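Local structure of acetyl xylan esterase (Paenibacillus sp. R4, 6AGQ) at residues A[18-24]-A[251-257]; A[40-46]-A[57-63]; A[119-123]-A[153-157]; A[264-268]-A[316-320]. The protein probably removes acetyl groups from acetylated xylan by hydrolysing their ester bonds, as a cold-active esterase of the alpha/beta-hydrolase clan. All blocks are in the same frame, centred on the assembly; numbering follows the deposited sequence.

Contact 1 (A[18-24]-A[251-257]); sequences LTNETDF and SYFDGMN
Ser251 meets Thr19 and Glu21 at the start of the second segment. Its CB lies 3.4 Å from Thr19 O. Its OG accepts a hydrogen bond from a water, and Glu21 N donates to the same water at 3.0 Å. Ser251 OG also bonds to Arg248 O. The water sits over the centre of the Tyr252 ring, so the polar bridge is roofed by an aromatic face. Tyr252 reaches out to Asp23, and its OH donates to Asp23 OD1 at a very short 2.5 Å. Asp23 OD1 lies at the edge of the Tyr252 ring, and the carboxylate is turned 71° from the ring plane. Glu21 CB and CG lie against the same phenol oxygen. Phe24 meets the backbone of this turn with its CE2, which is 3.3 Å from Tyr252 O. Ser251 to Asp254 form a type I beta turn that leads into helix 255-259. Asp254 is its N-cap, and OD1 accepts from Met256 N. Met256 offers CG to Leu18 CD2 and CE to Thr19 CG2. Asn257 has its CG anti to the carbonyl carbon (chi1 -61°), which turns the amide to the 18-24 loop. ND2 donates to Thr19 OG1 at 2.9 Å and to Ser251 O at 2.8 Å, both nearly in the amide plane. OD1 accepts from Thr19 N on a lone pair, in the carbonyl plane, at 3.3 Å. These bonds fix the rotation of the amide. The Asn20 amide stacks on it with planes 14° apart, while Asn20 OD1 bonds to Arg261. A zinc ion lies about 4 Å from the Thr19 side chain.

Contact 2 (A[40-46]-A[57-63]); sequences LHAQVNL and IYDVVYD
Gln43 and Asn45 face Val61 and Asp59 as antiparallel hydrogen-bonded pairs, and the axes of strands 43-46 and 57-63 pass 4.5 Å apart at 155°. Gln43 N donates to Val61 O at 2.9 Å, and Val61 N returns a bond to Gln43 O. Asn45 and Asp59 exchange the same two bonds. Ahead of strand 43-46, Leu40 O still accepts from Asp63 N at 2.8 Å in a nearly straight bond. Val44 with Val60 and Leu46 with Tyr58 are the non-hydrogen-bonded pairs, and their side chains share one face. There Val44 CG2 lies alongside Val60 CG2 at 3.8 Å, the two valines pointing the same way. Leu46 has its CG opposite the backbone N (chi1 -171°), and CD1 comes over one face of Tyr58, 3.9 Å from the ring centroid, in a CH-pi contact. The two strands form a beta hairpin. Strand 43-46 lies at one edge of the central sheet within this chain, and strand 69-77 flanks strand 55-63 on its other side. On the other face Gln43 CB rests 3.7 Å from Val61 CG1, with the rest of the glutamine running alongside the valine. Asp59 turns its carboxylate to a salt bridge with Arg99. Asp63 OD2 comes to the edge of the His41 ring, 3.5 Å from CD2, with the two planes 88° apart. Tyr62 OH bonds to Asp160 O on helix 153-170.

Contact 3 (A[119-123]-A[153-157]); sequences DVRGQ and YYKQV
The type II beta turn from Val120 to Gln123 follows strand 114-118 and docks on the N-terminal part of helix 153-170, chiefly through Tyr153. Gly122 takes a positive phi of 84° in this turn. Tyr153 has its CG trans to the backbone N (chi1 -179°), which sends the ring out to the turn. Its OH donates to Arg121 O at 2.8 Å, in the carbonyl plane. Tyr153 OH in turn accepts from Gln123 NE2 at 3.0 Å, with the amide and ring planes 13° apart. The buried phenol therefore uses its OH both as donor and as acceptor. Gln123 is held further by Ser96 N at OE1 and by Gln186 at NE2. The Arg121 side chain runs across the helix. Its CG lies 3.6 Å from Val157 CG2, and Gln156 CB sits over the centre of one guanidinium face, 3.5 Å from CZ. Salt bridges to Asp66, Asp129 and Asp160 hold that guanidinium, one to each nitrogen. They probably balance its charge. Val120 CG1 packs 3.5 Å from Tyr153 OH and 3.7 Å from Val157 CG1. Val120 and Val157 both also touch Leu190 of helix 186-197, which begins within the probable nucleophile elbow. A loop at the C-terminal end of a parallel strand, held near that elbow, is typical of the catalytic side of an alpha/beta-hydrolase.

Contact 4 (A[264-268]-A[316-320]); sequences ARTLM and FIEAY
Arg265 NE lies 3.4 Å from Tyr320 CD1, over the face of the ring. The guanidinium rests flat on Tyr320. The planes are 10° apart and the centres 4.2 Å apart. The stack is an off-centre cation-pi contact. Closer to the backbone, Arg265 CD sits over the same face, 3.7 Å from the ring centroid, as a CH-pi contact. The Arg265 chain is extended as far as CD and then bends at chi3 (-50°), which lays its end on the ring. Ala319 CB, from the helix itself, covers the opposite face of Tyr320. The tyrosine ring is thus sandwiched between its own helix and the arginine. One helical turn earlier, Phe316 meets both Arg265 and Leu267. Arg265 CG comes to Phe316 CZ at 3.7 Å. Leu267 CB stands almost straight above the centre of the Phe316 ring, 3.5 Å from the centroid. Leu267 CD2 reaches Phe316 CB at 3.7 Å, the leucine and phenylalanine being directed oppositely as they pass. Phe316 is buried and also packs on Leu203 and Leu205 of strand 203-207. Glu294 of strand 293-298 touches Phe316, Tyr320 and Leu267. Strand 265-268 and helix 316-320 run nearly antiparallel, with axes 10.7 Å apart at 165°. This is how the C-terminal helix of an alpha/beta-hydrolase packs on the parallel strands near one edge of the central sheet.

Overall arrangement
From the N terminus, the loop at 18-24 opens contact 1, which closes only at 251-257 and ties the loop before helix 24-36 to the turn that starts helix 255-259. Contact 2 lies inside that long loop and closes the hairpin at the 43-46 edge of the sheet. Contact 3 is also nested there, after contact 2, and ties the loop beyond strand 114-118 to helix 153-170. Contact 4 follows in series after contact 1 and lays the C-terminal helix on strand 265-271. Contacts 1 and 3 touch, where Phe253 packs on Tyr154 and Lys155. Contacts 2 and 4 reach the same sheet, with centres about 28 Å apart.

Contact 1 (A[18-24]-A[251-257])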
# COMPACT_ATOMS: atom_id res chain seq x y z
N LEU A 18 -2.14 -23.41 30.81
CA LEU A 18 -2.73 -22.23 31.44
C LEU A 18 -1.63 -21.36 32.14
O LEU A 18 -0.64 -21.85 32.65
CB LEU A 18 -3.85 -22.59 32.42
CG LEU A 18 -5.06 -23.30 31.80
CD1 LEU A 18 -5.98 -23.86 32.90
CD2 LEU A 18 -5.84 -22.37 30.88
N THR A 19 -1.85 -20.06 32.10
CA THR A 19 -0.95 -19.11 32.67
C THR A 19 -1.53 -18.49 33.93
O THR A 19 -0.91 -17.57 34.47
CB THR A 19 -0.73 -18.00 31.65
OG1 THR A 19 -1.99 -17.35 31.36
CG2 THR A 19 -0.12 -18.64 30.33
N ASN A 20 -2.73 -18.91 34.36
CA ASN A 20 -3.25 -18.38 35.63
C ASN A 20 -2.27 -18.62 36.79
O ASN A 20 -1.77 -19.72 36.98
CB ASN A 20 -4.65 -18.87 35.99
CG ASN A 20 -4.86 -20.40 35.86
OD1 ASN A 20 -6.01 -20.85 35.74
ND2 ASN A 20 -3.78 -21.19 35.89
N GLU A 21 -1.97 -17.55 37.53
CA GLU A 21 -1.19 -17.64 38.74
C GLU A 21 -2.02 -18.39 39.77
O GLU A 21 -3.25 -18.62 39.56
CB GLU A 21 -0.93 -16.24 39.30
CG GLU A 21 -0.15 -15.32 38.38
CD GLU A 21 1.33 -15.64 38.36
OE1 GLU A 21 2.04 -15.28 39.33
OE2 GLU A 21 1.80 -16.24 37.37
N THR A 22 -1.39 -18.76 40.89
CA THR A 22 -2.07 -19.57 41.92
C THR A 22 -3.23 -18.85 42.55
O THR A 22 -4.23 -19.47 42.90
CB THR A 22 -1.17 -19.92 43.12
OG1 THR A 22 0.19 -19.91 42.72
CG2 THR A 22 -1.56 -21.28 43.66
N ASP A 23 -3.07 -17.54 42.68
CA ASP A 23 -4.06 -16.66 43.30
C ASP A 23 -5.07 -16.01 42.29
O ASP A 23 -5.70 -14.99 42.62
CB ASP A 23 -3.29 -15.56 44.06
CG ASP A 23 -2.78 -14.45 43.13
OD1 ASP A 23 -2.62 -14.72 41.93
OD2 ASP A 23 -2.56 -13.33 43.56
N PHE A 24 -5.25 -16.59 41.09
CA PHE A 24 -6.28 -16.11 40.11
C PHE A 24 -7.65 -15.99 40.75
O PHE A 24 -8.28 -14.90 40.65
CB PHE A 24 -6.35 -17.03 38.90
CG PHE A 24 -7.21 -16.55 37.75
CD1 PHE A 24 -8.59 -16.87 37.68
CD2 PHE A 24 -6.63 -15.89 36.66
CE1 PHE A 24 -9.36 -16.49 36.60
CE2 PHE A 24 -7.41 -15.53 35.54
CZ PHE A 24 -8.77 -15.84 35.51
N SER A 251 -2.24 -12.18 32.47
CA SER A 251 -2.77 -13.53 32.71
C SER A 251 -4.11 -13.57 33.52
O SER A 251 -4.98 -14.40 33.27
CB SER A 251 -1.67 -14.40 33.40
OG SER A 251 -1.45 -13.91 34.76
N TYR A 252 -4.27 -12.66 34.46
CA TYR A 252 -5.53 -12.48 35.21
C TYR A 252 -6.74 -12.14 34.35
O TYR A 252 -7.87 -12.38 34.77
CB TYR A 252 -5.37 -11.40 36.29
CG TYR A 252 -4.42 -11.82 37.39
CD1 TYR A 252 -4.87 -12.57 38.49
CD2 TYR A 252 -3.07 -11.47 37.34
CE1 TYR A 252 -3.99 -12.96 39.49
CE2 TYR A 252 -2.20 -11.85 38.34
CZ TYR A 252 -2.65 -12.59 39.41
OH TYR A 252 -1.75 -12.99 40.39
N PHE A 253 -6.49 -11.63 33.14
CA PHE A 253 -7.53 -11.17 32.24
C PHE A 253 -7.62 -12.00 30.97
O PHE A 253 -8.42 -11.69 30.05
CB PHE A 253 -7.29 -9.69 31.92
CG PHE A 253 -7.06 -8.90 33.10
CD1 PHE A 253 -8.13 -8.43 33.84
CD2 PHE A 253 -5.77 -8.66 33.54
CE1 PHE A 253 -7.92 -7.77 35.03
CE2 PHE A 253 -5.55 -8.02 34.73
CZ PHE A 253 -6.62 -7.52 35.44
N ASP A 254 -6.84 -13.08 30.90
CA ASP A 254 -6.69 -13.83 29.66
C ASP A 254 -7.90 -14.76 29.45
O ASP A 254 -8.19 -15.62 30.27
CB ASP A 254 -5.39 -14.61 29.64
CG ASP A 254 -4.98 -15.07 28.24
OD1 ASP A 254 -5.80 -15.72 27.53
OD2 ASP A 254 -3.82 -14.80 27.85
N GLY A 255 -8.58 -14.59 28.31
CA GLY A 255 -9.74 -15.42 27.98
C GLY A 255 -9.51 -16.93 28.01
O GLY A 255 -10.42 -17.69 28.32
N MET A 256 -8.31 -17.37 27.70
CA MET A 256 -7.94 -18.78 27.85
C MET A 256 -8.05 -19.28 29.32
O MET A 256 -8.58 -20.36 29.60
CB MET A 256 -6.51 -18.92 27.35
CG MET A 256 -5.87 -20.29 27.48
SD MET A 256 -4.29 -20.17 26.64
CE MET A 256 -3.20 -19.48 27.88
N ASN A 257 -7.58 -18.48 30.27
CA ASN A 257 -7.82 -18.78 31.68
C ASN A 257 -9.28 -18.64 32.12
O ASN A 257 -9.70 -19.42 32.99
CB ASN A 257 -6.92 -17.90 32.58
CG ASN A 257 -5.47 -18.15 32.33
OD1 ASN A 257 -5.05 -19.29 32.05
ND2 ASN A 257 -4.67 -17.09 32.41
O HOH W 1 -3.26 -14.96 36.62

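Contact 2 (A[40-46]-A[57-63])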
# COMPACT_ATOMS: atom_id res chain seq x y z
N LEU A 40 -25.98 -0.64 42.46
CA LEU A 40 -26.07 -0.32 41.03
C LEU A 40 -26.56 1.09 40.74
O LEU A 40 -26.03 1.76 39.85
CB LEU A 40 -26.91 -1.36 40.27
CG LEU A 40 -26.08 -2.32 39.38
CD1 LEU A 40 -25.25 -3.27 40.24
CD2 LEU A 40 -27.01 -3.07 38.46
N HIS A 41 -27.53 1.55 41.51
CA HIS A 41 -28.21 2.84 41.30
C HIS A 41 -28.77 3.00 39.85
O HIS A 41 -28.79 4.12 39.28
CB HIS A 41 -27.30 4.03 41.67
CG HIS A 41 -27.01 4.18 43.13
ND1 HIS A 41 -27.92 3.87 44.12
CD2 HIS A 41 -25.92 4.69 43.76
CE1 HIS A 41 -27.39 4.14 45.30
NE2 HIS A 41 -26.18 4.65 45.11
N ALA A 42 -29.27 1.88 39.29
CA ALA A 42 -29.89 1.85 37.97
C ALA A 42 -30.93 2.99 37.73
O ALA A 42 -31.84 3.17 38.51
CB ALA A 42 -30.53 0.50 37.72
N GLN A 43 -30.73 3.77 36.68
CA GLN A 43 -31.74 4.69 36.19
C GLN A 43 -32.14 4.18 34.81
O GLN A 43 -31.30 3.74 33.99
CB GLN A 43 -31.25 6.14 36.11
CG GLN A 43 -30.71 6.77 37.41
CD GLN A 43 -29.95 8.10 37.14
OE1 GLN A 43 -28.74 8.20 37.37
NE2 GLN A 43 -30.67 9.11 36.63
N VAL A 44 -33.42 4.19 34.54
CA VAL A 44 -33.94 3.79 33.28
C VAL A 44 -34.88 4.90 32.73
O VAL A 44 -35.55 5.57 33.48
CB VAL A 44 -34.58 2.44 33.52
CG1 VAL A 44 -35.34 1.99 32.32
CG2 VAL A 44 -33.51 1.40 33.87
N ASN A 45 -34.96 5.06 31.43
CA ASN A 45 -35.77 6.14 30.82
C ASN A 45 -36.32 5.65 29.45
O ASN A 45 -35.54 5.36 28.56
CB ASN A 45 -34.82 7.34 30.65
CG ASN A 45 -35.34 8.41 29.74
OD1 ASN A 45 -36.53 8.54 29.51
ND2 ASN A 45 -34.42 9.23 29.24
N LEU A 46 -37.63 5.54 29.29
CA LEU A 46 -38.23 5.04 28.05
C LEU A 46 -37.96 6.03 26.92
O LEU A 46 -38.10 7.23 27.09
CB LEU A 46 -39.71 4.85 28.21
CG LEU A 46 -40.55 4.15 27.15
CD1 LEU A 46 -40.17 2.68 27.05
CD2 LEU A 46 -42.03 4.24 27.57
N ILE A 57 -37.90 0.48 24.33
CA ILE A 57 -36.47 0.86 24.34
C ILE A 57 -36.14 1.78 25.48
O ILE A 57 -36.69 2.86 25.55
CB ILE A 57 -36.06 1.60 23.02
CG1 ILE A 57 -36.17 0.65 21.83
CG2 ILE A 57 -34.65 2.19 23.10
CD1 ILE A 57 -36.46 1.39 20.56
N TYR A 58 -35.20 1.36 26.36
CA TYR A 58 -34.78 2.15 27.48
C TYR A 58 -33.36 2.58 27.36
O TYR A 58 -32.49 1.80 27.04
CB TYR A 58 -34.93 1.36 28.76
CG TYR A 58 -36.37 0.96 29.04
CD1 TYR A 58 -37.21 1.78 29.78
CD2 TYR A 58 -36.88 -0.22 28.51
CE1 TYR A 58 -38.54 1.40 30.03
CE2 TYR A 58 -38.19 -0.61 28.72
CZ TYR A 58 -39.03 0.21 29.48
OH TYR A 58 -40.32 -0.19 29.65
N ASP A 59 -33.14 3.85 27.65
CA ASP A 59 -31.90 4.42 27.87
C ASP A 59 -31.55 4.10 29.33
O ASP A 59 -32.36 4.29 30.23
CB ASP A 59 -32.02 5.95 27.65
CG ASP A 59 -30.69 6.60 27.44
OD1 ASP A 59 -29.70 5.85 27.51
OD2 ASP A 59 -30.62 7.84 27.23
N VAL A 60 -30.35 3.59 29.57
CA VAL A 60 -30.04 2.95 30.85
C VAL A 60 -28.67 3.46 31.32
O VAL A 60 -27.76 3.63 30.48
CB VAL A 60 -30.10 1.43 30.60
CG1 VAL A 60 -29.22 0.65 31.53
CG2 VAL A 60 -31.56 0.98 30.63
N VAL A 61 -28.55 3.76 32.62
CA VAL A 61 -27.28 4.05 33.30
C VAL A 61 -27.24 3.29 34.63
O VAL A 61 -28.26 3.22 35.35
CB VAL A 61 -26.98 5.57 33.41
CG1 VAL A 61 -28.06 6.33 34.17
CG2 VAL A 61 -25.62 5.81 34.04
N TYR A 62 -26.13 2.59 34.87
CA TYR A 62 -25.84 2.06 36.19
C TYR A 62 -24.43 2.40 36.61
O TYR A 62 -23.57 2.62 35.80
CB TYR A 62 -26.16 0.54 36.30
CG TYR A 62 -25.32 -0.36 35.41
CD1 TYR A 62 -25.74 -0.68 34.11
CD2 TYR A 62 -24.12 -0.89 35.86
CE1 TYR A 62 -24.94 -1.46 33.29
CE2 TYR A 62 -23.33 -1.67 35.05
CZ TYR A 62 -23.76 -1.99 33.77
OH TYR A 62 -22.94 -2.77 32.96
N ASP A 63 -24.16 2.40 37.90
CA ASP A 63 -22.78 2.67 38.40
C ASP A 63 -21.87 1.43 38.29
O ASP A 63 -22.28 0.30 38.64
CB ASP A 63 -22.79 3.08 39.88
CG ASP A 63 -23.32 4.51 40.11
OD1 ASP A 63 -23.66 5.24 39.15
OD2 ASP A 63 -23.38 4.88 41.30

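Contact 3 (A[119-123]-A[153-157])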
# COMPACT_ATOMS: atom_id res chain seq x y z
N ASP A 119 -21.87 0.39 26.90
CA ASP A 119 -20.55 0.98 26.68
C ASP A 119 -19.45 0.34 27.57
O ASP A 119 -19.67 0.07 28.71
CB ASP A 119 -20.56 2.42 27.08
CG ASP A 119 -21.35 3.37 26.12
OD1 ASP A 119 -21.64 3.04 24.92
OD2 ASP A 119 -21.61 4.50 26.61
N VAL A 120 -18.23 0.23 27.02
CA VAL A 120 -17.02 -0.15 27.71
C VAL A 120 -16.39 1.19 28.06
O VAL A 120 -16.29 2.06 27.21
CB VAL A 120 -16.04 -0.96 26.81
CG1 VAL A 120 -14.72 -1.24 27.54
CG2 VAL A 120 -16.68 -2.25 26.34
N ARG A 121 -16.03 1.34 29.32
CA ARG A 121 -15.64 2.59 29.90
C ARG A 121 -14.50 3.38 29.20
O ARG A 121 -13.45 2.85 28.85
CB ARG A 121 -15.33 2.35 31.37
CG ARG A 121 -14.22 1.35 31.58
CD ARG A 121 -13.60 1.53 32.92
NE ARG A 121 -14.62 1.32 33.93
CZ ARG A 121 -14.59 1.84 35.15
NH1 ARG A 121 -15.55 1.54 36.00
NH2 ARG A 121 -13.56 2.64 35.50
N GLY A 122 -14.76 4.63 28.86
CA GLY A 122 -13.73 5.41 28.21
C GLY A 122 -13.62 5.23 26.73
O GLY A 122 -12.82 5.90 26.13
N GLN A 123 -14.39 4.34 26.10
CA GLN A 123 -14.23 4.14 24.67
C GLN A 123 -15.13 5.08 23.83
O GLN A 123 -15.42 6.16 24.28
CB GLN A 123 -14.32 2.69 24.31
CG GLN A 123 -13.25 1.92 25.06
CD GLN A 123 -13.12 0.48 24.64
OE1 GLN A 123 -13.73 0.06 23.68
NE2 GLN A 123 -12.33 -0.28 25.39
N TYR A 153 -6.50 -1.43 33.44
CA TYR A 153 -7.76 -1.08 32.72
C TYR A 153 -8.90 -2.12 32.73
O TYR A 153 -10.08 -1.83 33.08
CB TYR A 153 -7.44 -0.78 31.27
CG TYR A 153 -8.61 -0.39 30.42
CD1 TYR A 153 -9.20 0.88 30.57
CD2 TYR A 153 -9.12 -1.25 29.51
CE1 TYR A 153 -10.28 1.27 29.80
CE2 TYR A 153 -10.20 -0.90 28.74
CZ TYR A 153 -10.80 0.37 28.90
OH TYR A 153 -11.86 0.72 28.14
N TYR A 154 -8.57 -3.36 32.42
CA TYR A 154 -9.62 -4.36 32.24
C TYR A 154 -10.15 -4.88 33.54
O TYR A 154 -11.18 -5.58 33.50
CB TYR A 154 -9.29 -5.49 31.23
CG TYR A 154 -9.42 -5.05 29.75
CD1 TYR A 154 -10.68 -4.91 29.14
CD2 TYR A 154 -8.27 -4.83 28.97
CE1 TYR A 154 -10.81 -4.49 27.81
CE2 TYR A 154 -8.37 -4.46 27.63
CZ TYR A 154 -9.63 -4.28 27.06
OH TYR A 154 -9.71 -3.91 25.76
N LYS A 155 -9.57 -4.51 34.69
CA LYS A 155 -10.17 -4.95 35.93
C LYS A 155 -11.57 -4.33 36.12
O LYS A 155 -12.52 -5.04 36.23
CB LYS A 155 -9.31 -4.67 37.14
CG LYS A 155 -9.88 -5.27 38.41
CD LYS A 155 -9.06 -4.89 39.65
CE LYS A 155 -9.74 -3.83 40.46
NZ LYS A 155 -8.82 -3.37 41.53
N GLN A 156 -11.66 -3.01 36.15
CA GLN A 156 -12.92 -2.36 36.26
C GLN A 156 -13.82 -2.63 35.04
O GLN A 156 -15.05 -2.72 35.21
CB GLN A 156 -12.77 -0.84 36.52
CG GLN A 156 -12.36 -0.52 37.95
CD GLN A 156 -13.50 -0.74 38.95
OE1 GLN A 156 -14.68 -0.59 38.62
NE2 GLN A 156 -13.15 -1.12 40.16
N VAL A 157 -13.26 -2.87 33.84
CA VAL A 157 -14.13 -3.27 32.69
C VAL A 157 -14.86 -4.58 32.96
O VAL A 157 -16.09 -4.68 32.73
CB VAL A 157 -13.32 -3.30 31.36
CG1 VAL A 157 -14.17 -3.69 30.19
CG2 VAL A 157 -12.70 -1.92 31.10

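Contact 4 (A[264-268]-A[316-320])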
# COMPACT_ATOMS: atom_id res chain seq x y z
N ALA A 264 -21.24 -22.76 31.20
CA ALA A 264 -22.13 -22.42 30.12
C ALA A 264 -21.79 -23.17 28.84
O ALA A 264 -20.65 -23.47 28.57
CB ALA A 264 -22.11 -20.86 29.87
N ARG A 265 -22.84 -23.47 28.08
CA ARG A 265 -22.75 -23.97 26.71
C ARG A 265 -22.30 -22.84 25.81
O ARG A 265 -22.86 -21.77 25.92
CB ARG A 265 -24.13 -24.51 26.26
CG ARG A 265 -24.16 -24.96 24.81
CD ARG A 265 -25.53 -25.49 24.36
NE ARG A 265 -26.06 -26.47 25.29
CZ ARG A 265 -25.86 -27.79 25.25
NH1 ARG A 265 -25.17 -28.40 24.27
NH2 ARG A 265 -26.44 -28.54 26.20
N THR A 266 -21.32 -23.08 24.94
CA THR A 266 -20.64 -22.01 24.18
C THR A 266 -20.66 -22.28 22.67
O THR A 266 -20.46 -23.43 22.25
CB THR A 266 -19.17 -21.94 24.60
OG1 THR A 266 -19.10 -21.76 26.01
CG2 THR A 266 -18.44 -20.76 23.94
N LEU A 267 -20.96 -21.22 21.89
CA LEU A 267 -20.90 -21.22 20.42
C LEU A 267 -19.91 -20.16 20.07
O LEU A 267 -20.21 -18.93 20.18
CB LEU A 267 -22.24 -20.84 19.77
CG LEU A 267 -22.23 -20.66 18.22
CD1 LEU A 267 -21.99 -21.99 17.53
CD2 LEU A 267 -23.50 -20.09 17.66
N MET A 268 -18.75 -20.60 19.60
CA MET A 268 -17.72 -19.74 19.11
C MET A 268 -17.55 -19.67 17.58
O MET A 268 -17.41 -20.68 16.95
CB MET A 268 -16.39 -20.14 19.76
CG MET A 268 -15.34 -19.08 19.49
SD MET A 268 -13.72 -19.34 20.17
CE MET A 268 -14.02 -19.48 21.94
N PHE A 316 -28.89 -21.40 17.55
CA PHE A 316 -28.28 -21.78 18.80
C PHE A 316 -29.08 -21.31 20.02
O PHE A 316 -29.37 -22.11 20.93
CB PHE A 316 -26.86 -21.20 18.83
CG PHE A 316 -26.06 -21.62 20.01
CD1 PHE A 316 -25.56 -22.91 20.09
CD2 PHE A 316 -25.76 -20.72 21.00
CE1 PHE A 316 -24.82 -23.33 21.20
CE2 PHE A 316 -25.00 -21.10 22.08
CZ PHE A 316 -24.53 -22.40 22.17
N ILE A 317 -29.42 -20.02 20.03
CA ILE A 317 -30.24 -19.43 21.07
C ILE A 317 -31.64 -20.07 21.13
O ILE A 317 -32.11 -20.42 22.23
CB ILE A 317 -30.30 -17.90 20.92
CG1 ILE A 317 -28.98 -17.35 21.44
CG2 ILE A 317 -31.51 -17.32 21.69
CD1 ILE A 317 -28.68 -15.95 21.01
N GLU A 318 -32.28 -20.23 19.98
CA GLU A 318 -33.61 -20.87 19.94
C GLU A 318 -33.56 -22.28 20.44
O GLU A 318 -34.48 -22.72 21.10
CB GLU A 318 -34.22 -20.84 18.53
CG GLU A 318 -35.16 -19.66 18.27
CD GLU A 318 -36.61 -20.09 18.38
OE1 GLU A 318 -37.10 -20.72 17.40
OE2 GLU A 318 -37.24 -19.83 19.43
N ALA A 319 -32.49 -23.03 20.12
CA ALA A 319 -32.38 -24.40 20.59
C ALA A 319 -32.12 -24.60 22.05
O ALA A 319 -32.55 -25.60 22.62
CB ALA A 319 -31.32 -25.15 19.78
N TYR A 320 -31.31 -23.74 22.64
CA TYR A 320 -30.69 -24.02 23.96
C TYR A 320 -30.99 -23.02 25.08
O TYR A 320 -30.82 -23.37 26.23
CB TYR A 320 -29.16 -24.18 23.83
CG TYR A 320 -28.72 -25.37 22.97
CD1 TYR A 320 -28.92 -26.68 23.40
CD2 TYR A 320 -28.10 -25.17 21.71
CE1 TYR A 320 -28.53 -27.77 22.61
CE2 TYR A 320 -27.73 -26.25 20.92
CZ TYR A 320 -27.95 -27.53 21.37
OH TYR A 320 -27.58 -28.58 20.59